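Alpha-glucosidase YIHQ (Escherichia coli, PDB 5AEG) hydrolyses the alpha-glycosidic bond of sulfoquinovosyl diacylglycerides and simpler sulfoquinovosides, releasing sulfoquinovose for use as a source of carbon and sulfur. Local coordinates at residues D127-C132 and F187-K192; T231-L236 and F591-D596; P250-D255 and K281-W286; I450-R455 and Y464-W469. One frame throughout, in Å; residues are numbered along the deposited sequence.

Overall arrangement
From the N terminus, contact 1 comes first: 127-132 pairs with 187-192, closing a 54-residue loop within the N-terminal galactose mutarotase-like domain. Contact 2 opens next, at the start of helix 232-243, and closes only at 591-596 in the C-terminal domain. Contacts 3 and 4 therefore both fall within its long loop, in series along the catalytic barrel. Contact 3 ties the approach to strand 257-260 to strand 282-286, and contact 4 pairs strands 451-454 and 468-469. Contacts 1 and 2 touch through the K192–E595 salt bridge, and contacts 3 and 4 through I253 and L451. The centres of contacts 1 and 3 lie about 35 Å apart.

Contact 1: D127-C132 and F187-K192; sequences DHIYGC and FVSTQK
T190 lays its methyl against the edge of the Y130 ring, CG2 lying 3.7 Å from CE2 and in the ring plane, while the same methyl packs on CB of H128. Its hydroxyl, set between the backbone N and the carbonyl carbon (chi1 56°), turns instead to the main chain and takes the N-H of H128, N to OG1 2.9 Å. Next to it run two short antiparallel strands, 129-131 and 187-189: Y130 and V188 form a hydrogen-bonded pair, with V188 N to Y130 O at 2.8 Å, and I129 and S189 a non-hydrogen-bonded one. On the face carrying I129 and S189, the I129 tip reaches F187, CD1 to CD2 3.8 Å, and also rests on the S189 backbone. Y130 and V188 occupy the other face, where M495 of helix 486-495 meets both, and the Y130 hydroxyl bonds to the carbonyl of Y601.

Where the strands give way to loop, the Q191 amide donates from within its own plane to the syn lone pair of D127, NE2 to OD2 2.7 Å, although carboxylate and amide planes stand 58° apart. One water links OD2 to S189 OG and another joins OD1 to T190 OG1. S189 OG also accepts from Q191 N, an ST turn. With the Q191 amide, two waters and the N-H of Q124 all directed at it, the D127 carboxylate is probably stabilised in its charged form.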
# COMPACT_ATOMS: atom_id res chain seq x y z
N ASP A 127 -17.00 7.30 -17.01
CA ASP A 127 -16.72 6.98 -15.64
C ASP A 127 -15.19 6.94 -15.41
O ASP A 127 -14.46 6.45 -16.25
CB ASP A 127 -17.29 5.61 -15.26
CG ASP A 127 -18.81 5.53 -15.34
OD1 ASP A 127 -19.50 6.57 -15.28
OD2 ASP A 127 -19.31 4.38 -15.33
N HIS A 128 -14.74 7.38 -14.24
CA HIS A 128 -13.38 7.07 -13.76
C HIS A 128 -13.46 6.00 -12.73
O HIS A 128 -14.52 5.76 -12.09
CB HIS A 128 -12.68 8.35 -13.19
CG HIS A 128 -12.72 9.50 -14.13
ND1 HIS A 128 -11.80 9.68 -15.14
CD2 HIS A 128 -13.62 10.53 -14.26
CE1 HIS A 128 -12.08 10.80 -15.82
NE2 HIS A 128 -13.19 11.31 -15.32
N ILE A 129 -12.29 5.40 -12.44
CA ILE A 129 -12.21 4.30 -11.55
C ILE A 129 -10.94 4.48 -10.68
O ILE A 129 -9.85 4.78 -11.23
CB ILE A 129 -12.09 2.99 -12.34
CG1 ILE A 129 -13.37 2.63 -13.17
CG2 ILE A 129 -11.80 1.84 -11.42
CD1 ILE A 129 -14.56 2.29 -12.25
N TYR A 130 -11.08 4.28 -9.40
CA TYR A 130 -9.97 4.48 -8.47
C TYR A 130 -9.89 3.28 -7.53
O TYR A 130 -10.88 2.55 -7.29
CB TYR A 130 -10.20 5.75 -7.63
CG TYR A 130 -10.41 6.92 -8.46
CD1 TYR A 130 -9.35 7.61 -9.03
CD2 TYR A 130 -11.70 7.36 -8.74
CE1 TYR A 130 -9.57 8.69 -9.90
CE2 TYR A 130 -11.94 8.44 -9.57
CZ TYR A 130 -10.88 9.09 -10.18
OH TYR A 130 -11.06 10.15 -10.99
N GLY A 131 -8.69 3.09 -7.01
CA GLY A 131 -8.44 2.09 -6.02
C GLY A 131 -7.59 0.95 -6.53
O GLY A 131 -6.51 1.14 -7.11
N CYS A 132 -8.07 -0.24 -6.29
CA CYS A 132 -7.37 -1.48 -6.55
C CYS A 132 -6.11 -1.62 -5.74
O CYS A 132 -5.15 -2.30 -6.17
CB CYS A 132 -7.13 -1.79 -8.02
SG CYS A 132 -8.58 -2.30 -9.01
N PHE A 187 -12.65 -1.48 -5.83
CA PHE A 187 -12.55 -0.28 -6.64
C PHE A 187 -13.76 0.63 -6.37
O PHE A 187 -14.77 0.19 -5.77
CB PHE A 187 -12.33 -0.54 -8.15
CG PHE A 187 -13.48 -1.15 -8.89
CD1 PHE A 187 -13.60 -2.53 -8.99
CD2 PHE A 187 -14.47 -0.37 -9.50
CE1 PHE A 187 -14.63 -3.09 -9.71
CE2 PHE A 187 -15.51 -0.95 -10.15
CZ PHE A 187 -15.58 -2.30 -10.26
N VAL A 188 -13.55 1.89 -6.69
CA VAL A 188 -14.56 2.98 -6.63
C VAL A 188 -14.78 3.47 -8.02
O VAL A 188 -13.86 3.82 -8.76
CB VAL A 188 -14.08 4.13 -5.78
CG1 VAL A 188 -14.94 5.37 -5.88
CG2 VAL A 188 -14.08 3.70 -4.37
N SER A 189 -16.06 3.66 -8.35
CA SER A 189 -16.44 4.26 -9.61
C SER A 189 -17.01 5.68 -9.36
O SER A 189 -17.63 5.93 -8.31
CB SER A 189 -17.63 3.42 -10.22
OG SER A 189 -18.21 4.15 -11.32
N THR A 190 -16.90 6.52 -10.38
CA THR A 190 -17.53 7.85 -10.32
C THR A 190 -19.07 7.83 -10.47
O THR A 190 -19.66 8.88 -10.37
CB THR A 190 -16.88 8.85 -11.24
OG1 THR A 190 -16.84 8.42 -12.59
CG2 THR A 190 -15.41 9.17 -10.71
N GLN A 191 -19.68 6.64 -10.69
CA GLN A 191 -21.16 6.46 -10.40
C GLN A 191 -21.43 6.39 -8.93
O GLN A 191 -22.52 6.11 -8.50
CB GLN A 191 -21.63 5.23 -11.14
CG GLN A 191 -21.52 5.40 -12.65
CD GLN A 191 -22.36 4.38 -13.44
OE1 GLN A 191 -23.42 4.01 -13.04
NE2 GLN A 191 -21.83 3.90 -14.54
N LYS A 192 -20.38 6.58 -8.09
CA LYS A 192 -20.45 6.66 -6.67
C LYS A 192 -20.89 5.35 -5.99
O LYS A 192 -21.89 5.28 -5.23
CB LYS A 192 -21.27 7.89 -6.21
CG LYS A 192 -20.51 9.18 -6.43
CD LYS A 192 -21.31 10.39 -5.92
CE LYS A 192 -20.55 11.68 -6.13
NZ LYS A 192 -21.37 12.80 -5.56
O HOH W 1 -18.56 2.57 -13.56
O HOH W 2 -19.12 8.87 -13.95

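Contact 2: T231-L236 and F591-D596; sequences TYISLL and FLHYED
Y232 and E595 make the polar link: the backbone N of Y232 donates to E595 OE2 at 3.0 Å, the N-H pointing almost straight at the oxygen (164°) and meeting it nearly along the C-O bond. A water strengthens the link, giving protons to E595 OE2 and to the carbonyl of L592 while accepting from I233 N. The other carboxylate oxygen of E595 is held by a salt bridge to K192, so both carboxylate oxygens have partners. Next to it, T231 caps the helix with its own hydroxyl, OG1 taking the N-H of S234 at 3.0 Å.

The aromatic pair is F591 and Y232: F591 turns its edge to one face of the Y232 ring in an edge-to-face pair, centroids 5.3 Å apart and planes at 70°; its CD1 sits over the rim of that face. The F591 ring also stacks with that of Y601.

Among the apolar contacts, one L592 branch presses on the tyrosine stem, L592 CD2 to Y232 CB 3.4 Å, and the other meets L236 one helical turn on, CD1 to CD1 4.1 Å. The I233 side chain crosses that of H593 at about a right angle, CD1 to CE1 3.5 Å, while NE2 of the imidazole bonds to R588.

T231 is thus the N-cap of helix 232-243, and E595 adds a hydrogen bond to the N-H of Y232, the first residue of the helix; by this end the helix docks on the C-terminal domain of this family 31 glycosidase.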
# COMPACT_ATOMS: atom_id res chain seq x y z
N THR A 231 -21.87 10.98 -1.56
CA THR A 231 -20.56 11.66 -1.69
C THR A 231 -19.41 10.61 -1.57
O THR A 231 -19.58 9.56 -0.97
CB THR A 231 -20.33 12.68 -0.57
OG1 THR A 231 -20.31 12.00 0.66
CG2 THR A 231 -21.44 13.76 -0.52
N TYR A 232 -18.27 10.97 -2.09
CA TYR A 232 -17.06 10.08 -1.91
C TYR A 232 -16.69 9.93 -0.49
O TYR A 232 -16.29 8.84 -0.06
CB TYR A 232 -15.82 10.57 -2.78
CG TYR A 232 -16.16 10.50 -4.20
CD1 TYR A 232 -16.23 9.25 -4.86
CD2 TYR A 232 -16.45 11.63 -4.92
CE1 TYR A 232 -16.64 9.16 -6.19
CE2 TYR A 232 -16.84 11.55 -6.24
CZ TYR A 232 -16.92 10.31 -6.87
OH TYR A 232 -17.36 10.28 -8.16
N ILE A 233 -16.76 11.03 0.28
CA ILE A 233 -16.48 10.95 1.68
C ILE A 233 -17.36 9.93 2.41
O ILE A 233 -16.88 9.14 3.26
CB ILE A 233 -16.59 12.38 2.32
CG1 ILE A 233 -15.36 13.19 1.90
CG2 ILE A 233 -16.72 12.31 3.81
CD1 ILE A 233 -15.47 14.64 2.25
N SER A 234 -18.66 9.95 2.10
CA SER A 234 -19.58 8.96 2.67
C SER A 234 -19.22 7.54 2.17
O SER A 234 -19.29 6.58 2.89
CB SER A 234 -21.07 9.30 2.28
OG SER A 234 -21.88 8.31 2.86
N LEU A 235 -18.90 7.46 0.89
CA LEU A 235 -18.51 6.19 0.30
C LEU A 235 -17.33 5.55 1.06
O LEU A 235 -17.37 4.37 1.39
CB LEU A 235 -18.30 6.35 -1.18
CG LEU A 235 -18.18 5.01 -1.91
CD1 LEU A 235 -19.51 4.25 -1.87
CD2 LEU A 235 -17.72 5.24 -3.33
N LEU A 236 -16.35 6.36 1.46
CA LEU A 236 -15.16 5.86 2.15
C LEU A 236 -15.44 5.47 3.56
O LEU A 236 -14.89 4.51 4.09
CB LEU A 236 -13.95 6.87 2.05
CG LEU A 236 -13.40 7.11 0.63
CD1 LEU A 236 -12.25 8.05 0.74
CD2 LEU A 236 -12.90 5.84 -0.04
N PHE A 591 -10.95 15.54 -5.51
CA PHE A 591 -12.39 15.36 -5.80
C PHE A 591 -13.14 14.95 -4.56
O PHE A 591 -14.34 15.05 -4.57
CB PHE A 591 -12.63 14.49 -7.02
CG PHE A 591 -12.08 13.09 -6.91
CD1 PHE A 591 -12.68 12.16 -6.10
CD2 PHE A 591 -10.97 12.75 -7.60
CE1 PHE A 591 -12.18 10.84 -6.04
CE2 PHE A 591 -10.44 11.47 -7.51
CZ PHE A 591 -11.06 10.52 -6.77
N LEU A 592 -12.49 14.58 -3.44
CA LEU A 592 -13.21 14.38 -2.21
C LEU A 592 -13.89 15.69 -1.73
O LEU A 592 -14.96 15.63 -1.05
CB LEU A 592 -12.39 13.87 -1.07
CG LEU A 592 -11.75 12.48 -1.15
CD1 LEU A 592 -11.24 12.02 0.19
CD2 LEU A 592 -12.65 11.48 -1.79
N HIS A 593 -13.26 16.82 -2.04
CA HIS A 593 -13.76 18.14 -1.58
C HIS A 593 -14.19 19.05 -2.67
O HIS A 593 -14.75 20.09 -2.34
CB HIS A 593 -12.77 18.81 -0.64
CG HIS A 593 -12.52 18.06 0.58
ND1 HIS A 593 -13.53 17.78 1.51
CD2 HIS A 593 -11.39 17.44 1.05
CE1 HIS A 593 -13.01 17.05 2.49
NE2 HIS A 593 -11.72 16.85 2.24
N TYR A 594 -13.89 18.77 -3.94
CA TYR A 594 -14.18 19.60 -5.12
C TYR A 594 -14.87 18.67 -6.13
O TYR A 594 -14.48 18.56 -7.24
CB TYR A 594 -12.89 20.31 -5.71
CG TYR A 594 -12.29 21.19 -4.65
CD1 TYR A 594 -12.74 22.52 -4.48
CD2 TYR A 594 -11.38 20.70 -3.73
CE1 TYR A 594 -12.30 23.31 -3.40
CE2 TYR A 594 -10.87 21.50 -2.67
CZ TYR A 594 -11.29 22.82 -2.55
OH TYR A 594 -10.93 23.61 -1.48
N GLU A 595 -15.96 18.03 -5.70
CA GLU A 595 -16.63 17.00 -6.51
C GLU A 595 -17.13 17.45 -7.83
O GLU A 595 -17.12 16.66 -8.78
CB GLU A 595 -17.83 16.37 -5.75
CG GLU A 595 -17.46 15.38 -4.69
CD GLU A 595 -18.66 14.55 -4.24
OE1 GLU A 595 -19.76 14.70 -4.86
OE2 GLU A 595 -18.50 13.70 -3.33
N ASP A 596 -17.49 18.74 -7.94
CA ASP A 596 -18.08 19.27 -9.15
C ASP A 596 -17.02 19.69 -10.13
O ASP A 596 -17.36 20.11 -11.20
CB ASP A 596 -19.05 20.44 -8.81
CG ASP A 596 -18.36 21.56 -7.99
OD1 ASP A 596 -17.27 21.33 -7.28
OD2 ASP A 596 -18.96 22.66 -7.98
O HOH W 3 -16.92 13.86 -1.10

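Contact 3: P250-D255 and K281-W286; sequences PDWIYD and KVNGIW
The carbonyl oxygen of W252 is gripped from opposite faces of its plane: D255 N reaches it from within the same turn, and the N283 amide from the strand. The hydrogen bond from the N283 side chain is the shorter, ND2 to O 2.9 Å, and nearly straight at 171°. W252 O lies in the plane of the N283 amide, yet ND2 stands 30° out of the W252 carbonyl plane, leaving the other face to D255.

N283 gets there because a chi1 of 74° folds the amide over its own main chain, toward 250-255. ND2 then also lies at the edge of the W252 indole, 3.7 Å from CE3, with ring and amide planes 57° apart. The amide oxygen is engaged as well, by the T258 hydroxyl of the adjoining strand, consistent with this orientation of the amide. For its part, the indole donates NE1 to the carbonyl of E449 and has I253 CD1 over one face.

Farther along, the contacts are van der Waals ones: K281 CB lies 3.6 Å from D255 O, and N283 CB rests on D255 C at 3.9 Å. The D255 carboxylate turns to K569, which it shares with D251.

Here the turn leading into strand 257-260 is joined to neighbouring strand 282-286 of the TIM barrel. Since both ends of the N283 amide have partners, its rotation is probably locked, and one buried side chain ties the turn to two strands.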
# COMPACT_ATOMS: atom_id res chain seq x y z
N PRO A 250 0.41 7.08 17.34
CA PRO A 250 0.95 7.61 18.59
C PRO A 250 1.31 9.03 18.48
O PRO A 250 1.79 9.46 17.40
CB PRO A 250 2.16 6.77 18.86
CG PRO A 250 1.96 5.50 18.07
CD PRO A 250 1.12 5.87 16.89
N ASP A 251 1.17 9.74 19.59
CA ASP A 251 1.43 11.18 19.65
C ASP A 251 2.84 11.56 19.22
O ASP A 251 3.07 12.62 18.69
CB ASP A 251 1.16 11.75 21.06
CG ASP A 251 1.02 13.28 21.03
OD1 ASP A 251 0.08 13.76 20.35
OD2 ASP A 251 1.92 13.97 21.52
N TRP A 252 3.79 10.66 19.45
CA TRP A 252 5.19 10.96 19.21
C TRP A 252 5.57 10.96 17.68
O TRP A 252 6.62 11.52 17.27
CB TRP A 252 6.11 10.04 20.04
CG TRP A 252 5.90 8.58 19.78
CD1 TRP A 252 5.14 7.73 20.52
CD2 TRP A 252 6.48 7.78 18.72
NE1 TRP A 252 5.23 6.48 20.01
CE2 TRP A 252 6.03 6.48 18.90
CE3 TRP A 252 7.40 8.06 17.67
CZ2 TRP A 252 6.39 5.44 18.07
CZ3 TRP A 252 7.78 7.03 16.84
CH2 TRP A 252 7.30 5.72 17.05
N ILE A 253 4.72 10.37 16.86
CA ILE A 253 4.90 10.41 15.38
C ILE A 253 4.98 11.81 14.81
O ILE A 253 5.77 12.08 13.93
CB ILE A 253 3.80 9.60 14.63
CG1 ILE A 253 3.88 8.12 15.01
CG2 ILE A 253 4.02 9.75 13.12
CD1 ILE A 253 5.06 7.34 14.44
N TYR A 254 4.27 12.73 15.46
CA TYR A 254 4.22 14.11 15.03
C TYR A 254 5.41 14.96 15.47
O TYR A 254 5.50 16.16 15.09
CB TYR A 254 2.92 14.76 15.56
CG TYR A 254 1.70 13.98 15.23
CD1 TYR A 254 1.17 13.99 13.99
CD2 TYR A 254 1.04 13.28 16.21
CE1 TYR A 254 0.03 13.23 13.69
CE2 TYR A 254 -0.08 12.52 15.93
CZ TYR A 254 -0.57 12.51 14.65
OH TYR A 254 -1.65 11.76 14.38
N ASP A 255 6.30 14.40 16.29
CA ASP A 255 7.30 15.20 16.97
C ASP A 255 8.64 15.34 16.24
O ASP A 255 9.58 16.03 16.73
CB ASP A 255 7.51 14.70 18.38
CG ASP A 255 6.30 14.84 19.22
OD1 ASP A 255 5.39 15.63 18.93
OD2 ASP A 255 6.24 14.12 20.19
N LYS A 281 14.34 18.44 14.56
CA LYS A 281 13.39 17.77 15.41
C LYS A 281 13.44 16.29 15.06
O LYS A 281 13.02 15.91 13.92
CB LYS A 281 11.96 18.29 15.22
CG LYS A 281 11.77 19.80 15.30
CD LYS A 281 12.37 20.35 16.57
CE LYS A 281 11.86 21.77 16.84
NZ LYS A 281 12.65 22.70 15.99
N VAL A 282 13.87 15.49 16.02
CA VAL A 282 14.12 14.06 15.83
C VAL A 282 13.27 13.33 16.82
O VAL A 282 13.40 13.55 18.03
CB VAL A 282 15.59 13.67 16.04
CG1 VAL A 282 15.80 12.17 15.79
CG2 VAL A 282 16.51 14.39 15.10
N ASN A 283 12.39 12.46 16.34
CA ASN A 283 11.52 11.70 17.24
C ASN A 283 11.95 10.25 17.42
O ASN A 283 11.30 9.45 18.17
CB ASN A 283 10.08 11.76 16.77
CG ASN A 283 9.78 10.91 15.53
OD1 ASN A 283 10.68 10.49 14.80
ND2 ASN A 283 8.51 10.66 15.31
N GLY A 284 12.98 9.86 16.67
CA GLY A 284 13.30 8.42 16.60
C GLY A 284 14.52 8.07 15.82
O GLY A 284 14.98 8.83 14.97
N ILE A 285 14.97 6.87 16.08
CA ILE A 285 15.99 6.17 15.35
C ILE A 285 15.44 4.80 14.90
O ILE A 285 14.96 4.01 15.72
CB ILE A 285 17.17 5.90 16.30
CG1 ILE A 285 17.80 7.27 16.70
CG2 ILE A 285 18.23 5.03 15.62
CD1 ILE A 285 18.90 7.10 17.71
N TRP A 286 15.56 4.53 13.64
CA TRP A 286 15.05 3.28 13.03
C TRP A 286 16.33 2.59 12.48
O TRP A 286 16.99 3.10 11.58
CB TRP A 286 14.10 3.60 11.85
CG TRP A 286 13.84 2.34 11.06
CD1 TRP A 286 13.39 1.17 11.55
CD2 TRP A 286 14.18 2.11 9.70
NE1 TRP A 286 13.35 0.21 10.56
CE2 TRP A 286 13.83 0.77 9.40
CE3 TRP A 286 14.64 2.92 8.69
CZ2 TRP A 286 14.07 0.21 8.14
CZ3 TRP A 286 14.79 2.36 7.40
CH2 TRP A 286 14.55 1.02 7.17

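Contact 4: I450-R455 and Y464-W469; sequences ILFFMR and YSTMMW
W469, at the seam of the eight-stranded TIM barrel where strand 451-454 meets strand 468-469, carries R455 on one face of its indole: CB stands over the six-membered ring, 3.8 Å from the centroid, a CH-pi contact, and the extended arginine runs alongside in the same direction. F453 turns its ring edge to the indole in an offset edge-to-face pair, planes at 86°. The F452 ring has the T466 hydroxyl above its centre on one face and the carbonyl of Y464 at its edge, CZ to O 3.2 Å.

The main chain bridges once, at M454 and M468: M454 N donates to M467 O, and W469 N to M454 O at 2.8 Å.

Carried past the indole, the R455 guanidinium forms salt bridges with the nucleophile D405, with E408, which is probably also an active-site residue, and with E152; W469 NE1 bonds to D504. W469 thus packs along the aliphatic part of an arginine that is salt-bridged to the nucleophile.

Away from that end, L451 and M467 pack through CD2 and CB. In T466, a chi1 of 44° aims OG1 over the F452 ring and at F452 O, to which it donates its hydroxyl proton at 2.7 Å.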
# COMPACT_ATOMS: atom_id res chain seq x y z
N ILE A 450 2.75 2.09 20.06
CA ILE A 450 3.74 1.55 19.15
C ILE A 450 3.24 1.68 17.71
O ILE A 450 2.06 1.46 17.43
CB ILE A 450 4.05 0.06 19.52
CG1 ILE A 450 4.83 0.06 20.85
CG2 ILE A 450 4.81 -0.72 18.45
CD1 ILE A 450 5.02 -1.35 21.45
N LEU A 451 4.16 1.99 16.80
CA LEU A 451 3.81 2.16 15.36
C LEU A 451 4.66 1.22 14.48
O LEU A 451 5.90 1.37 14.40
CB LEU A 451 3.95 3.67 14.96
CG LEU A 451 3.41 3.73 13.52
CD1 LEU A 451 1.92 3.80 13.32
CD2 LEU A 451 4.34 4.14 12.41
N PHE A 452 4.01 0.28 13.83
CA PHE A 452 4.67 -0.51 12.79
C PHE A 452 4.22 -0.06 11.41
O PHE A 452 3.10 0.48 11.21
CB PHE A 452 4.54 -2.03 12.98
CG PHE A 452 3.19 -2.54 12.89
CD1 PHE A 452 2.67 -2.97 11.66
CD2 PHE A 452 2.44 -2.69 14.03
CE1 PHE A 452 1.37 -3.51 11.61
CE2 PHE A 452 1.16 -3.16 13.98
CZ PHE A 452 0.63 -3.60 12.79
N PHE A 453 5.07 -0.28 10.44
CA PHE A 453 4.76 0.14 9.10
C PHE A 453 5.07 -0.98 8.14
O PHE A 453 6.09 -1.67 8.33
CB PHE A 453 5.42 1.49 8.75
CG PHE A 453 6.89 1.58 9.03
CD1 PHE A 453 7.34 1.93 10.28
CD2 PHE A 453 7.81 1.41 8.00
CE1 PHE A 453 8.71 1.98 10.55
CE2 PHE A 453 9.18 1.51 8.24
CZ PHE A 453 9.61 1.80 9.52
N MET A 454 4.24 -1.11 7.09
CA MET A 454 4.35 -2.20 6.14
C MET A 454 4.37 -1.71 4.75
O MET A 454 3.81 -0.61 4.44
CB MET A 454 3.06 -3.12 6.30
CG MET A 454 2.95 -3.64 7.71
SD MET A 454 1.72 -4.94 7.88
CE MET A 454 2.49 -6.34 7.06
N ARG A 455 4.93 -2.50 3.83
CA ARG A 455 4.72 -2.21 2.43
C ARG A 455 3.66 -3.09 1.77
O ARG A 455 2.86 -2.60 1.04
CB ARG A 455 6.00 -2.21 1.59
CG ARG A 455 6.80 -3.49 1.45
CD ARG A 455 8.07 -3.23 0.59
NE ARG A 455 8.95 -4.40 0.84
CZ ARG A 455 9.14 -5.49 0.10
NH1 ARG A 455 8.67 -5.64 -1.10
NH2 ARG A 455 9.85 -6.48 0.57
N TYR A 464 -5.61 -3.86 10.14
CA TYR A 464 -4.46 -4.43 10.81
C TYR A 464 -3.13 -3.71 10.60
O TYR A 464 -2.28 -3.86 11.45
CB TYR A 464 -4.31 -5.90 10.41
CG TYR A 464 -5.48 -6.76 10.86
CD1 TYR A 464 -5.94 -6.71 12.18
CD2 TYR A 464 -6.17 -7.54 9.94
CE1 TYR A 464 -7.03 -7.49 12.59
CE2 TYR A 464 -7.25 -8.30 10.34
CZ TYR A 464 -7.67 -8.28 11.66
OH TYR A 464 -8.75 -9.03 12.00
N SER A 465 -2.94 -2.92 9.53
CA SER A 465 -1.61 -2.23 9.36
C SER A 465 -1.78 -0.82 9.92
O SER A 465 -2.59 -0.01 9.42
CB SER A 465 -1.15 -2.16 7.93
OG SER A 465 0.07 -1.45 7.87
N THR A 466 -1.00 -0.47 10.93
CA THR A 466 -1.11 0.81 11.51
C THR A 466 -0.52 1.95 10.64
O THR A 466 -0.78 3.13 10.91
CB THR A 466 -0.37 0.83 12.88
OG1 THR A 466 0.92 0.15 12.77
CG2 THR A 466 -1.22 0.03 13.96
N MET A 467 0.26 1.60 9.63
CA MET A 467 0.84 2.61 8.70
C MET A 467 1.35 1.91 7.50
O MET A 467 2.06 0.87 7.64
CB MET A 467 2.00 3.34 9.39
CG MET A 467 2.83 4.19 8.48
SD MET A 467 2.06 5.67 7.77
CE MET A 467 2.04 6.70 9.26
N MET A 468 1.00 2.42 6.31
CA MET A 468 1.60 1.93 5.10
C MET A 468 2.82 2.81 4.75
O MET A 468 2.83 4.02 4.97
CB MET A 468 0.63 1.85 3.90
CG MET A 468 -0.65 1.11 4.17
SD MET A 468 -0.41 -0.55 4.75
CE MET A 468 0.63 -1.31 3.57
N TRP A 469 3.85 2.16 4.18
CA TRP A 469 4.91 2.91 3.50
C TRP A 469 4.97 2.46 2.06
O TRP A 469 4.71 1.29 1.74
CB TRP A 469 6.25 2.98 4.24
CG TRP A 469 7.45 2.29 3.64
CD1 TRP A 469 8.42 2.84 2.84
CD2 TRP A 469 7.87 0.93 3.89
NE1 TRP A 469 9.35 1.88 2.52
CE2 TRP A 469 9.00 0.70 3.12
CE3 TRP A 469 7.30 -0.14 4.61
CZ2 TRP A 469 9.65 -0.57 3.09
CZ3 TRP A 469 7.95 -1.36 4.60
CH2 TRP A 469 9.07 -1.58 3.79